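PDB 3SYJ: adhesion and penetration protein autotransporter from Haemophilus influenzae, which promotes adherence to and invasion of host cells, drives bacterial aggregation through self-association, and is probably a serine protease. Local coordinates for residues D50-S55 with F473-G478. Numbering follows the deposited sequence.
Sequences DFSVVS and FGFRGG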
# COMPACT_ATOMS: atom_id res chain seq x y z
N ASP A 50 15.10 11.92 -51.00
CA ASP A 50 14.12 12.95 -50.68
C ASP A 50 13.76 13.60 -51.99
O ASP A 50 14.55 14.37 -52.55
CB ASP A 50 14.73 13.97 -49.72
CG ASP A 50 13.72 15.02 -49.22
OD1 ASP A 50 12.71 15.28 -49.91
OD2 ASP A 50 13.96 15.59 -48.14
N PHE A 51 12.57 13.29 -52.51
CA PHE A 51 12.16 13.80 -53.82
C PHE A 51 11.62 15.24 -53.75
O PHE A 51 11.22 15.81 -54.77
CB PHE A 51 11.11 12.88 -54.46
CG PHE A 51 11.69 11.72 -55.25
CD1 PHE A 51 12.73 11.92 -56.17
CD2 PHE A 51 11.17 10.44 -55.11
CE1 PHE A 51 13.24 10.87 -56.91
CE2 PHE A 51 11.67 9.38 -55.85
CZ PHE A 51 12.72 9.59 -56.75
N SER A 52 11.62 15.85 -52.57
CA SER A 52 11.11 17.21 -52.44
C SER A 52 11.90 18.24 -53.28
O SER A 52 11.42 19.33 -53.56
CB SER A 52 11.04 17.64 -50.97
OG SER A 52 12.33 17.92 -50.44
N VAL A 53 13.10 17.86 -53.72
CA VAL A 53 13.92 18.73 -54.56
C VAL A 53 13.46 18.74 -56.02
O VAL A 53 13.95 19.53 -56.84
CB VAL A 53 15.41 18.32 -54.54
CG1 VAL A 53 15.90 18.24 -53.11
CG2 VAL A 53 15.60 16.99 -55.25
N VAL A 54 12.53 17.85 -56.34
CA VAL A 54 11.95 17.78 -57.68
C VAL A 54 10.69 18.63 -57.78
O VAL A 54 9.81 18.58 -56.91
CB VAL A 54 11.60 16.33 -58.07
CG1 VAL A 54 10.92 16.29 -59.45
CG2 VAL A 54 12.86 15.46 -58.05
N SER A 55 10.59 19.42 -58.84
CA SER A 55 9.44 20.29 -59.00
C SER A 55 8.19 19.43 -59.13
O SER A 55 8.24 18.33 -59.66
CB SER A 55 9.60 21.21 -60.20
OG SER A 55 9.63 20.47 -61.40
N PHE A 473 2.00 26.44 -40.80
CA PHE A 473 3.01 25.41 -41.00
C PHE A 473 2.76 24.76 -42.37
O PHE A 473 1.82 24.00 -42.55
CB PHE A 473 2.95 24.36 -39.89
CG PHE A 473 3.12 24.93 -38.51
CD1 PHE A 473 4.36 24.95 -37.90
CD2 PHE A 473 2.03 25.44 -37.81
CE1 PHE A 473 4.51 25.47 -36.62
CE2 PHE A 473 2.18 25.96 -36.54
CZ PHE A 473 3.42 25.98 -35.94
N GLY A 474 3.62 25.09 -43.33
CA GLY A 474 3.50 24.51 -44.65
C GLY A 474 4.14 23.13 -44.72
O GLY A 474 4.25 22.44 -43.71
N PHE A 475 4.55 22.75 -45.92
CA PHE A 475 5.19 21.47 -46.20
C PHE A 475 6.34 21.22 -45.23
O PHE A 475 7.33 21.94 -45.24
CB PHE A 475 5.73 21.48 -47.63
CG PHE A 475 6.49 20.24 -48.02
CD1 PHE A 475 5.81 19.07 -48.31
CD2 PHE A 475 7.87 20.26 -48.15
CE1 PHE A 475 6.51 17.93 -48.69
CE2 PHE A 475 8.58 19.12 -48.54
CZ PHE A 475 7.89 17.95 -48.81
N ARG A 476 6.17 20.19 -44.39
CA ARG A 476 7.18 19.75 -43.41
C ARG A 476 7.36 20.69 -42.20
O ARG A 476 8.15 20.40 -41.29
CB ARG A 476 8.51 19.40 -44.08
CG ARG A 476 8.43 18.10 -44.85
CD ARG A 476 9.73 17.80 -45.56
NE ARG A 476 9.59 16.63 -46.43
CZ ARG A 476 10.53 16.22 -47.28
NH1 ARG A 476 11.68 16.88 -47.38
NH2 ARG A 476 10.31 15.15 -48.02
N GLY A 477 6.61 21.78 -42.18
CA GLY A 477 6.52 22.64 -41.02
C GLY A 477 7.86 23.10 -40.48
O GLY A 477 8.78 23.38 -41.25
N GLY A 478 7.95 23.14 -39.15
CA GLY A 478 9.07 23.74 -38.44
C GLY A 478 8.64 24.08 -37.01
O GLY A 478 7.56 23.66 -36.58
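Arg476 reaches out of a tight turn and takes hold of the carboxylate of Asp50 end-on, the two side chains coming from opposite directions. Arg476 NH1 bonds to Asp50 OD2 at 2.7 Å on the syn side of that oxygen, while Arg476 NH2 gives a longer bond, 3.1 Å, to Asp50 OD1. The pairing is not a flat one: carboxylate and guanidinium planes stand 56° apart, so NH2 meets OD1 from above the carboxylate plane although OD1 lies almost in the plane of the guanidinium. The reach of Arg476 comes from a chain extended from CG to NE.

OD1 is also held from its own side of the contact. Ser52 N donates to Asp50 OD1 at 2.9 Å, closing an Asx turn, and Ser52 OG donates to the same OD1 at 2.7 Å. Three donors on OD1, besides a weak one from Arg476 NH1, together with the bond to OD2, should hold the carboxylate's rotation, and its negative charge is probably stabilised. Ser52 OG, set between its backbone N and carbonyl carbon (chi1 74°), is turned to Asp50 OD1, and Ser52 CB rests 3.8 Å from Phe475 CE2. Phe475 CZ sits over one face of the guanidinium of Arg476, 3.1 Å above its plane and offset toward the rim.

Residues Gly474 to Gly477 form a type II turn, tied by Gly477 N to Gly474 O, and Asp496 accepts from the backbone N of Arg476. This turn links strands 471-473 and 478-481 of the passenger's beta-helix. Its partner is a loop of the S6 peptidase domain, so the arrangement is an interdomain salt bridge, buttressed by an Asx turn, that joins the protease to the beta-helical stalk.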